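Side-chain contacts in nucleoside-diphosphate sugar epimerase (SulA family) (Corynebacterium glutamicum, PDB 3OH8), which probably acts as an NAD(P)-dependent epimerase on the sugar of nucleoside-diphosphate sugars, using a Rossmann-type domain joined to a further N-terminal domain: residues W17-R22 against T127-D132; I105-S110 against G120-R125; G154-V159 against P184-W189; L345-Y350 against T426-D431. One frame throughout, in Å; residues are numbered along the deposited sequence.

Contact 1: W17-R22 against T127-D132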
# COMPACT_ATOMS: atom_id res chain seq x y z
N TRP A 17 19.23 0.04 -4.41
CA TRP A 17 19.46 -1.36 -4.77
C TRP A 17 19.01 -2.27 -3.64
O TRP A 17 18.27 -3.24 -3.84
CB TRP A 17 20.95 -1.58 -5.04
CG TRP A 17 21.27 -3.02 -5.25
CD1 TRP A 17 21.71 -3.91 -4.31
CD2 TRP A 17 21.15 -3.74 -6.47
NE1 TRP A 17 21.88 -5.15 -4.89
CE2 TRP A 17 21.54 -5.07 -6.21
CE3 TRP A 17 20.74 -3.40 -7.77
CZ2 TRP A 17 21.54 -6.06 -7.20
CZ3 TRP A 17 20.74 -4.38 -8.75
CH2 TRP A 17 21.15 -5.69 -8.46
N ASP A 18 19.48 -1.94 -2.45
CA ASP A 18 19.18 -2.71 -1.25
C ASP A 18 17.68 -2.94 -1.11
O ASP A 18 17.23 -4.04 -0.80
CB ASP A 18 19.65 -1.93 -0.04
CG ASP A 18 20.34 -2.80 0.96
OD1 ASP A 18 21.59 -2.83 0.92
OD2 ASP A 18 19.63 -3.45 1.76
N TRP A 19 16.91 -1.88 -1.34
CA TRP A 19 15.45 -1.94 -1.20
C TRP A 19 14.83 -3.02 -2.11
O TRP A 19 13.90 -3.74 -1.71
CB TRP A 19 14.86 -0.55 -1.49
CG TRP A 19 13.37 -0.42 -1.30
CD1 TRP A 19 12.72 0.08 -0.20
CD2 TRP A 19 12.36 -0.75 -2.25
NE1 TRP A 19 11.35 0.06 -0.41
CE2 TRP A 19 11.11 -0.45 -1.66
CE3 TRP A 19 12.38 -1.30 -3.54
CZ2 TRP A 19 9.90 -0.66 -2.32
CZ3 TRP A 19 11.19 -1.51 -4.19
CH2 TRP A 19 9.96 -1.19 -3.59
N HIS A 20 15.36 -3.12 -3.32
CA HIS A 20 14.88 -4.10 -4.30
C HIS A 20 15.22 -5.55 -3.94
O HIS A 20 14.55 -6.48 -4.39
CB HIS A 20 15.43 -3.79 -5.71
CG HIS A 20 14.82 -2.59 -6.35
ND1 HIS A 20 15.21 -1.30 -6.03
CD2 HIS A 20 13.87 -2.46 -7.30
CE1 HIS A 20 14.51 -0.44 -6.75
NE2 HIS A 20 13.68 -1.13 -7.52
N THR A 21 16.24 -5.74 -3.11
CA THR A 21 16.62 -7.09 -2.68
C THR A 21 15.74 -7.65 -1.56
O THR A 21 15.79 -8.84 -1.29
CB THR A 21 18.08 -7.13 -2.17
OG1 THR A 21 18.15 -6.50 -0.89
CG2 THR A 21 19.02 -6.42 -3.15
N ARG A 22 14.94 -6.81 -0.91
CA ARG A 22 14.18 -7.25 0.26
C ARG A 22 12.85 -7.92 -0.08
O ARG A 22 12.26 -7.66 -1.13
CB ARG A 22 13.92 -6.09 1.22
CG ARG A 22 15.18 -5.32 1.59
CD ARG A 22 15.01 -4.60 2.90
NE ARG A 22 16.25 -3.96 3.32
CZ ARG A 22 16.46 -2.65 3.32
NH1 ARG A 22 15.50 -1.82 2.92
NH2 ARG A 22 17.63 -2.16 3.72
N THR A 127 6.55 6.16 -9.37
CA THR A 127 5.96 6.93 -8.26
C THR A 127 5.98 6.12 -6.97
O THR A 127 6.29 6.64 -5.90
CB THR A 127 4.52 7.43 -8.57
OG1 THR A 127 3.68 6.33 -8.94
CG2 THR A 127 4.55 8.42 -9.74
N GLN A 128 5.65 4.84 -7.06
CA GLN A 128 5.56 4.01 -5.86
C GLN A 128 6.91 3.87 -5.19
O GLN A 128 7.03 3.96 -3.97
CB GLN A 128 4.98 2.62 -6.18
CG GLN A 128 4.67 1.79 -4.93
CD GLN A 128 3.41 2.28 -4.22
OE1 GLN A 128 2.62 3.05 -4.77
NE2 GLN A 128 3.19 1.78 -3.02
N LEU A 129 7.94 3.62 -5.99
CA LEU A 129 9.30 3.50 -5.46
C LEU A 129 9.71 4.78 -4.75
O LEU A 129 10.22 4.74 -3.62
CB LEU A 129 10.30 3.27 -6.60
CG LEU A 129 11.55 2.44 -6.31
CD1 LEU A 129 12.80 2.99 -7.03
CD2 LEU A 129 11.81 2.26 -4.84
N ILE A 130 9.54 5.91 -5.43
CA ILE A 130 10.01 7.17 -4.87
C ILE A 130 9.22 7.53 -3.61
O ILE A 130 9.80 7.96 -2.61
CB ILE A 130 10.01 8.34 -5.92
CG1 ILE A 130 10.74 9.56 -5.36
CG2 ILE A 130 8.60 8.77 -6.30
CD1 ILE A 130 11.88 9.20 -4.46
N GLU A 131 7.91 7.29 -3.64
CA GLU A 131 7.11 7.62 -2.46
C GLU A 131 7.44 6.71 -1.30
O GLU A 131 7.53 7.16 -0.16
CB GLU A 131 5.61 7.60 -2.78
CG GLU A 131 5.22 8.65 -3.80
CD GLU A 131 5.52 10.08 -3.33
OE1 GLU A 131 5.48 10.34 -2.11
OE2 GLU A 131 5.79 10.95 -4.20
N ASP A 132 7.67 5.43 -1.58
CA ASP A 132 8.06 4.48 -0.54
C ASP A 132 9.35 4.88 0.16
O ASP A 132 9.43 4.84 1.39
CB ASP A 132 8.22 3.07 -1.11
CG ASP A 132 6.96 2.24 -0.98
OD1 ASP A 132 5.87 2.85 -0.88
OD2 ASP A 132 7.06 1.00 -0.97
O HOH W 1 8.81 0.48 1.07

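Contact 2: I105-S110 against G120-R125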
# COMPACT_ATOMS: atom_id res chain seq x y z
N ILE A 105 17.53 5.27 -12.43
CA ILE A 105 17.09 3.94 -12.81
C ILE A 105 16.65 3.96 -14.26
O ILE A 105 15.86 4.81 -14.68
CB ILE A 105 15.91 3.45 -11.92
CG1 ILE A 105 16.39 3.31 -10.47
CG2 ILE A 105 15.40 2.11 -12.41
CD1 ILE A 105 15.28 2.99 -9.46
N THR A 106 17.18 3.02 -15.04
CA THR A 106 16.67 2.84 -16.38
C THR A 106 16.00 1.48 -16.48
O THR A 106 16.60 0.45 -16.17
CB THR A 106 17.77 2.95 -17.45
OG1 THR A 106 18.44 4.21 -17.31
CG2 THR A 106 17.16 2.83 -18.86
N ASP A 107 14.74 1.49 -16.91
CA ASP A 107 14.03 0.25 -17.19
C ASP A 107 13.99 0.06 -18.69
O ASP A 107 13.62 0.97 -19.43
CB ASP A 107 12.60 0.30 -16.68
CG ASP A 107 12.53 0.34 -15.17
OD1 ASP A 107 12.79 -0.71 -14.54
OD2 ASP A 107 12.23 1.42 -14.63
N SER A 108 14.38 -1.13 -19.13
CA SER A 108 14.28 -1.47 -20.54
C SER A 108 13.54 -2.79 -20.66
O SER A 108 14.04 -3.83 -20.22
CB SER A 108 15.67 -1.57 -21.17
OG SER A 108 15.59 -1.93 -22.54
N VAL A 109 12.34 -2.75 -21.22
CA VAL A 109 11.58 -3.98 -21.41
C VAL A 109 11.46 -4.32 -22.90
O VAL A 109 11.05 -3.50 -23.71
CB VAL A 109 10.20 -3.93 -20.74
CG1 VAL A 109 9.43 -2.71 -21.18
CG2 VAL A 109 9.41 -5.20 -21.05
N SER A 110 11.87 -5.53 -23.25
CA SER A 110 11.71 -6.02 -24.61
C SER A 110 10.41 -6.81 -24.66
O SER A 110 10.21 -7.75 -23.88
CB SER A 110 12.90 -6.91 -24.99
OG SER A 110 12.93 -7.16 -26.38
N GLY A 120 1.46 3.21 -18.12
CA GLY A 120 0.80 3.18 -16.83
C GLY A 120 1.57 2.36 -15.80
O GLY A 120 1.83 2.82 -14.69
N MSE A 121 1.91 1.14 -16.19
CA MSE A 121 2.69 0.25 -15.34
C MSE A 121 3.95 0.94 -14.83
O MSE A 121 4.25 0.90 -13.64
CB MSE A 121 3.12 -0.99 -16.13
CG MSE A 121 4.17 -1.87 -15.42
SE MSE A 121 4.64 -3.41 -16.29
CE MSE A 121 5.88 -4.04 -15.17
N PHE A 122 4.69 1.57 -15.74
CA PHE A 122 5.95 2.17 -15.32
C PHE A 122 5.80 3.45 -14.53
O PHE A 122 6.59 3.71 -13.62
CB PHE A 122 6.94 2.26 -16.47
CG PHE A 122 7.65 0.97 -16.69
CD1 PHE A 122 8.69 0.60 -15.85
CD2 PHE A 122 7.19 0.07 -17.63
CE1 PHE A 122 9.32 -0.63 -16.00
CE2 PHE A 122 7.81 -1.16 -17.79
CZ PHE A 122 8.87 -1.51 -16.97
N ALA A 123 4.77 4.23 -14.83
CA ALA A 123 4.50 5.41 -14.04
C ALA A 123 4.24 5.00 -12.58
O ALA A 123 4.68 5.67 -11.64
CB ALA A 123 3.31 6.19 -14.61
N TYR A 124 3.54 3.88 -12.41
CA TYR A 124 3.26 3.35 -11.06
C TYR A 124 4.54 2.89 -10.35
O TYR A 124 4.79 3.26 -9.20
CB TYR A 124 2.26 2.18 -11.10
CG TYR A 124 1.98 1.63 -9.72
CD1 TYR A 124 1.03 2.24 -8.89
CD2 TYR A 124 2.69 0.55 -9.22
CE1 TYR A 124 0.78 1.77 -7.61
CE2 TYR A 124 2.45 0.06 -7.93
CZ TYR A 124 1.49 0.68 -7.13
OH TYR A 124 1.24 0.21 -5.86
N ARG A 125 5.33 2.08 -11.04
CA ARG A 125 6.60 1.61 -10.50
C ARG A 125 7.48 2.77 -10.04
O ARG A 125 8.05 2.72 -8.95
CB ARG A 125 7.37 0.75 -11.52
CG ARG A 125 6.72 -0.57 -11.91
CD ARG A 125 7.63 -1.37 -12.88
NE ARG A 125 8.99 -1.47 -12.34
CZ ARG A 125 9.43 -2.48 -11.60
NH1 ARG A 125 8.62 -3.50 -11.31
NH2 ARG A 125 10.66 -2.46 -11.13
O HOH W 2 10.65 0.82 -12.53
O HOH W 3 13.70 -0.99 -11.92

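Contact 3: G154-V159 against P184-W189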
# COMPACT_ATOMS: atom_id res chain seq x y z
N GLY A 154 -4.86 -10.33 9.88
CA GLY A 154 -5.39 -9.76 8.66
C GLY A 154 -4.29 -9.49 7.65
O GLY A 154 -4.45 -8.66 6.76
N SER A 155 -3.17 -10.20 7.77
CA SER A 155 -2.00 -9.92 6.93
C SER A 155 -2.24 -10.33 5.47
O SER A 155 -1.45 -9.98 4.59
CB SER A 155 -0.76 -10.63 7.47
OG SER A 155 -0.88 -12.05 7.32
N ARG A 156 -3.30 -11.07 5.21
CA ARG A 156 -3.59 -11.50 3.84
C ARG A 156 -4.64 -10.65 3.14
O ARG A 156 -4.85 -10.77 1.93
CB ARG A 156 -4.02 -12.96 3.83
CG ARG A 156 -2.90 -13.90 4.23
CD ARG A 156 -3.40 -15.32 4.40
NE ARG A 156 -2.29 -16.23 4.63
CZ ARG A 156 -2.42 -17.51 4.94
NH1 ARG A 156 -3.63 -18.04 5.07
NH2 ARG A 156 -1.33 -18.26 5.14
N GLY A 157 -5.32 -9.80 3.91
CA GLY A 157 -6.34 -8.91 3.36
C GLY A 157 -5.71 -7.77 2.58
O GLY A 157 -4.49 -7.66 2.52
N LEU A 158 -6.55 -6.92 1.98
CA LEU A 158 -6.09 -5.77 1.19
C LEU A 158 -5.02 -4.92 1.90
O LEU A 158 -3.92 -4.71 1.38
CB LEU A 158 -7.30 -4.87 0.87
CG LEU A 158 -7.50 -4.30 -0.54
CD1 LEU A 158 -8.34 -3.00 -0.51
CD2 LEU A 158 -6.19 -4.06 -1.22
N VAL A 159 -5.34 -4.45 3.09
CA VAL A 159 -4.46 -3.53 3.78
C VAL A 159 -3.29 -4.29 4.40
O VAL A 159 -2.13 -3.85 4.33
CB VAL A 159 -5.26 -2.74 4.85
CG1 VAL A 159 -4.33 -1.89 5.71
CG2 VAL A 159 -6.32 -1.89 4.16
N PRO A 184 5.41 -21.86 6.79
CA PRO A 184 6.49 -21.88 7.78
C PRO A 184 6.81 -20.45 8.22
O PRO A 184 6.85 -19.57 7.38
CB PRO A 184 7.66 -22.47 7.00
CG PRO A 184 7.02 -23.31 5.94
CD PRO A 184 5.73 -22.64 5.58
N GLY A 185 7.02 -20.24 9.52
CA GLY A 185 7.28 -18.91 10.03
C GLY A 185 6.00 -18.13 10.31
O GLY A 185 6.04 -17.08 10.96
N LYS A 186 4.87 -18.62 9.80
CA LYS A 186 3.57 -18.04 10.15
C LYS A 186 2.99 -18.76 11.37
O LYS A 186 3.41 -19.88 11.68
CB LYS A 186 2.57 -18.14 8.99
CG LYS A 186 3.02 -17.44 7.71
CD LYS A 186 1.90 -17.46 6.65
CE LYS A 186 2.25 -16.41 5.59
NZ LYS A 186 1.21 -16.23 4.51
N ARG A 187 2.02 -18.13 12.03
CA ARG A 187 1.41 -18.73 13.21
C ARG A 187 -0.11 -18.82 13.10
O ARG A 187 -0.77 -17.87 12.68
CB ARG A 187 1.79 -17.95 14.46
CG ARG A 187 3.26 -18.05 14.76
CD ARG A 187 3.65 -17.20 15.94
NE ARG A 187 5.10 -17.16 16.09
CZ ARG A 187 5.73 -16.41 16.97
NH1 ARG A 187 5.04 -15.63 17.80
NH2 ARG A 187 7.06 -16.44 17.03
N PHE A 188 -0.64 -19.97 13.49
CA PHE A 188 -2.07 -20.21 13.47
C PHE A 188 -2.78 -19.39 14.54
O PHE A 188 -2.45 -19.46 15.74
CB PHE A 188 -2.38 -21.70 13.64
CG PHE A 188 -3.84 -22.02 13.65
CD1 PHE A 188 -4.55 -22.09 12.47
CD2 PHE A 188 -4.52 -22.23 14.85
CE1 PHE A 188 -5.91 -22.38 12.47
CE2 PHE A 188 -5.88 -22.51 14.86
CZ PHE A 188 -6.58 -22.59 13.67
N TRP A 189 -3.76 -18.61 14.11
CA TRP A 189 -4.51 -17.79 15.04
C TRP A 189 -5.95 -18.27 15.10
O TRP A 189 -6.66 -18.25 14.10
CB TRP A 189 -4.46 -16.32 14.62
CG TRP A 189 -5.38 -15.42 15.40
CD1 TRP A 189 -5.52 -15.35 16.76
CD2 TRP A 189 -6.27 -14.44 14.86
NE1 TRP A 189 -6.45 -14.40 17.10
CE2 TRP A 189 -6.93 -13.82 15.95
CE3 TRP A 189 -6.58 -14.02 13.56
CZ2 TRP A 189 -7.87 -12.81 15.77
CZ3 TRP A 189 -7.52 -13.01 13.39
CH2 TRP A 189 -8.15 -12.43 14.49

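Contact 4: L345-Y350 against T426-D431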
# COMPACT_ATOMS: atom_id res chain seq x y z
N LEU A 345 -2.88 4.89 4.03
CA LEU A 345 -3.37 4.10 5.15
C LEU A 345 -2.25 3.21 5.71
O LEU A 345 -2.02 3.21 6.93
CB LEU A 345 -4.58 3.26 4.75
CG LEU A 345 -5.16 2.32 5.82
CD1 LEU A 345 -5.55 3.11 7.06
CD2 LEU A 345 -6.37 1.55 5.28
N THR A 346 -1.55 2.48 4.85
CA THR A 346 -0.42 1.70 5.34
C THR A 346 0.68 2.59 5.95
O THR A 346 1.25 2.23 6.98
CB THR A 346 0.16 0.70 4.29
OG1 THR A 346 0.69 1.41 3.16
CG2 THR A 346 -0.94 -0.26 3.81
N ASP A 347 0.96 3.75 5.34
CA ASP A 347 1.90 4.70 5.94
C ASP A 347 1.51 4.99 7.39
O ASP A 347 2.37 5.05 8.28
CB ASP A 347 1.94 6.02 5.17
CG ASP A 347 2.81 5.95 3.92
OD1 ASP A 347 3.36 4.86 3.61
OD2 ASP A 347 2.94 6.99 3.24
N ILE A 348 0.21 5.17 7.62
CA ILE A 348 -0.27 5.51 8.96
C ILE A 348 -0.08 4.34 9.92
O ILE A 348 0.37 4.52 11.05
CB ILE A 348 -1.73 6.00 8.92
CG1 ILE A 348 -1.76 7.40 8.27
CG2 ILE A 348 -2.32 6.08 10.31
CD1 ILE A 348 -3.15 7.84 7.78
N TYR A 349 -0.38 3.13 9.46
CA TYR A 349 -0.11 1.95 10.29
C TYR A 349 1.37 1.84 10.61
O TYR A 349 1.77 1.62 11.76
CB TYR A 349 -0.59 0.67 9.59
CG TYR A 349 -2.05 0.35 9.91
CD1 TYR A 349 -2.40 -0.24 11.12
CD2 TYR A 349 -3.06 0.62 8.99
CE1 TYR A 349 -3.74 -0.54 11.41
CE2 TYR A 349 -4.39 0.33 9.28
CZ TYR A 349 -4.72 -0.24 10.49
OH TYR A 349 -6.05 -0.53 10.77
N TYR A 350 2.19 1.97 9.57
CA TYR A 350 3.63 1.83 9.68
C TYR A 350 4.15 2.86 10.68
O TYR A 350 4.86 2.51 11.62
CB TYR A 350 4.25 2.00 8.29
CG TYR A 350 5.70 1.60 8.13
CD1 TYR A 350 6.67 2.07 8.99
CD2 TYR A 350 6.09 0.77 7.08
CE1 TYR A 350 8.02 1.71 8.81
CE2 TYR A 350 7.42 0.41 6.89
CZ TYR A 350 8.38 0.88 7.77
OH TYR A 350 9.70 0.52 7.58
N THR A 426 2.96 13.92 6.68
CA THR A 426 2.93 14.14 5.25
C THR A 426 2.06 13.06 4.61
O THR A 426 2.25 11.87 4.88
CB THR A 426 4.35 14.10 4.65
OG1 THR A 426 5.13 15.20 5.15
CG2 THR A 426 4.33 14.15 3.11
N PHE A 427 1.10 13.46 3.79
CA PHE A 427 0.28 12.50 3.05
C PHE A 427 0.80 12.39 1.64
O PHE A 427 1.20 13.38 1.04
CB PHE A 427 -1.18 12.96 3.00
CG PHE A 427 -1.90 12.85 4.30
CD1 PHE A 427 -1.85 13.87 5.22
CD2 PHE A 427 -2.63 11.71 4.61
CE1 PHE A 427 -2.51 13.79 6.43
CE2 PHE A 427 -3.30 11.60 5.82
CZ PHE A 427 -3.24 12.64 6.74
N ARG A 428 0.78 11.18 1.10
CA ARG A 428 1.15 10.95 -0.28
C ARG A 428 0.12 11.55 -1.22
O ARG A 428 0.47 12.14 -2.25
CB ARG A 428 1.26 9.45 -0.56
CG ARG A 428 2.38 8.77 0.22
CD ARG A 428 2.63 7.37 -0.33
NE ARG A 428 3.46 6.57 0.58
CZ ARG A 428 4.12 5.48 0.21
NH1 ARG A 428 4.05 5.07 -1.05
NH2 ARG A 428 4.86 4.80 1.09
N TYR A 429 -1.16 11.39 -0.89
CA TYR A 429 -2.23 11.90 -1.73
C TYR A 429 -3.26 12.68 -0.92
O TYR A 429 -4.06 12.11 -0.18
CB TYR A 429 -2.89 10.74 -2.48
CG TYR A 429 -1.88 9.91 -3.20
CD1 TYR A 429 -1.31 10.35 -4.39
CD2 TYR A 429 -1.44 8.70 -2.67
CE1 TYR A 429 -0.34 9.60 -5.05
CE2 TYR A 429 -0.48 7.93 -3.32
CZ TYR A 429 0.07 8.40 -4.51
OH TYR A 429 1.02 7.68 -5.16
N THR A 430 -3.21 14.00 -1.04
CA THR A 430 -4.16 14.84 -0.33
C THR A 430 -5.45 15.00 -1.15
O THR A 430 -6.52 15.28 -0.61
CB THR A 430 -3.56 16.24 -0.03
OG1 THR A 430 -3.07 16.81 -1.24
CG2 THR A 430 -2.39 16.12 0.94
N ASP A 431 -5.35 14.80 -2.46
CA ASP A 431 -6.50 14.99 -3.35
C ASP A 431 -6.93 13.68 -4.00
O ASP A 431 -6.11 12.94 -4.53
CB ASP A 431 -6.17 16.01 -4.44
CG ASP A 431 -5.49 17.25 -3.89
OD1 ASP A 431 -6.01 17.81 -2.89
OD2 ASP A 431 -4.45 17.66 -4.45
O HOH W 4 3.22 9.22 4.70

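Contact 1: W17-R22 against T127-D132
Trp19 and Leu129 carry most of this buried contact between a short N-terminal helix and a long one, in a region consistent with a helix-grip fold. Segments 17-21 and 127-132 of helices 13-21 and 119-139 cross at 106°, their axes 12.1 Å apart at closest approach, a gap bridged by side chains. Methyl CD2 of Leu129 sits over one face of the indole as a CH-pi contact, 3.8 Å from the centroid of the six-membered ring of Trp19 and 11° off its normal. The indole reaches out because Trp19 CG stands anti to the backbone nitrogen (chi1 -176°). The other methyl, Leu129 CD1, meets the edge of the imidazole, 3.8 Å from His20 CE1.

Asp132 approaches the rim of the indole, its OD2 lying 3.6 Å from Trp19 CZ2. The polar link is indirect: a water in the indole plane accepts from Trp19 NE1 (3.0 Å) and donates to Asp132 OD2 (2.7 Å). The same carboxylate forms salt bridges with Arg28 and Arg428, while His20 ND1 bonds to the carbonyl of Val16.

Helix 25-29 flanks the indole through Ala25, Arg28 and Leu29, Leu133 and Leu136 of helix 119-139 touch it, and Ile9 of strand 3-9 packs against Leu129.

Contact 2: I105-S110 against G120-R125
Phe122, on the long helix 119-139, packs against Asp107 and Val109 of strand 102-110 in what is consistent with a helix-grip fold: a seven-stranded antiparallel sheet with a long helix following its last strand. Strand and helix segments run nearly antiparallel, at 155°, with axes 11.4 Å apart.

A single ring atom, Phe122 CE1, does most of the touching. It lies 3.5 Å from Asp107 CB and the same distance from Asp107 CG, so the ring carbon meets the methylene and the carboxylate carbon equally closely. Ring and carboxylate planes are inclined by 46°, neither stacked nor perpendicular. Two residues along the strand, Val109 adds an apolar contact from its CG1, which is 4.1 Å from Phe122 CE2. A chi1 of 53° turns that methyl to the phenyl ring. Around the ring, His92 of strand 91-99 meets Phe122 with its plane steeply inclined, and Trp90 and Leu118 touch Val109.

Arg125, one turn further along the helix, is linked to Asp107 by an ordered water. Lying in the guanidinium plane, this water accepts from Arg125 NE (2.8 Å) and donates to Asp107 OD2 (2.7 Å). The sheet histidines His92 and His94 also pack on Asp107, and His94 touches Arg125.

The chemistry is therefore mixed: the ring packs against CB and CG of the aspartate, whereas the opposite charges of Asp107 and Arg125 are coupled in a buried place through a bridging water, which possibly completes the hydrogen bonding of OD2 and NE.

Contact 3: G154-V159 against P184-W189
Arg156 and Lys186 meet end to side, two cationic groups at the surface of the Rossmann-type domain. By charge the pair is alike: Lys186 NZ lies in the plane of the guanidinium at its edge, 3.3 Å from Arg156 NH2 and 3.5 Å from Arg156 NE. As charged groups all three nitrogens are donors, so no hydrogen bond joins them. Two cations so close are consistent with a site for an anion such as the NADP 2'-phosphate, as in NADP-dependent relatives.

By van der Waals contact, Lys186 CD comes within 3.7 Å of Arg156 NH2 as the two chains cross obliquely. Both are extended, which carries the Lys186 ammonium across to the arginine.

By hydrogen bonding, Arg156 NH1 reaches the carbonyl of Lys180 and NH2 that of Glu181. The backbone of Arg156 belongs to a type I turn from Gly154 to Gly157, closed by Gly157 N to Gly154 O. It is part of the TGxxGxxG sequence that in relatives binds the pyrophosphate of NAD(P).

The turn leads into helix 158-169, with Gly157 as N-cap. Val178 of strand 173-178 touches Arg156, Gln176 touches Lys186, and strand 187-188 pairs parallel with strand 173-178.

Contact 4: L345-Y350 against T426-D431
Asp347 and Arg428 cross at about a right angle as side chains, with the carboxylate and guanidinium planes turned 49° apart, so their salt bridge is twisted rather than flat. The stronger of its two hydrogen bonds runs from Arg428 NE to Asp347 OD2, 2.7 Å long with 153° at the hydrogen. It meets OD2 on the syn side, though 24° out of the carboxylate plane. The second, from Arg428 NH2 to Asp347 OD1, spans 2.9 Å but is bent and weak, which may reflect the twist. The arginine chain is extended from CG to NE, which carries NE to OD2 and NH2 to OD1.

A water reinforces the join, donating to Asp347 OD2 (2.7 Å) and to the carbonyl oxygen of Thr426 (2.8 Å). Beside this polar patch, Ile348 CD1 packs obliquely on the ring of Phe427, 4.2 Å from its CE2.

The carboxylate has a further donor in Gln166 of helix 158-169, which bonds OD1, and Asp344 receives the backbone N-H groups of Arg428 and Tyr429. Helix 342-354, in the epimerase/dehydratase family region, thus fastens the DUF1731 loop 426-431 to the Rossmann-type domain by both side chain and backbone. Arg428 itself serves two carboxylates, Asp347 and Asp132 of helix 119-139, and with arginine, glutamine and water around it the buried Asp347 is probably stabilised in its charged form.

In the fold
From the N terminus, contact 1 closes a long loop by bringing helix 119-139 back to helix 13-21. Contact 2 is nested inside it, closing the short loop between strand 102-110 and the start of the same helix; the two touch where Leu129 meets Ile105. In series, contact 3 closes the loop holding helix 158-169 and strand 173-178, and contact 4 a loop of 75 residues from helix 342-354 to the segment before helix 432-440. Contacts 3 and 4 meet through Val159 and Leu345. Between contacts 1 and 4, centres about 17 Å apart, the Asp132–Arg428 salt bridge ties the N-terminal, helix-grip-like region to the C-terminal segment and, through it, to the Rossmann-type domain.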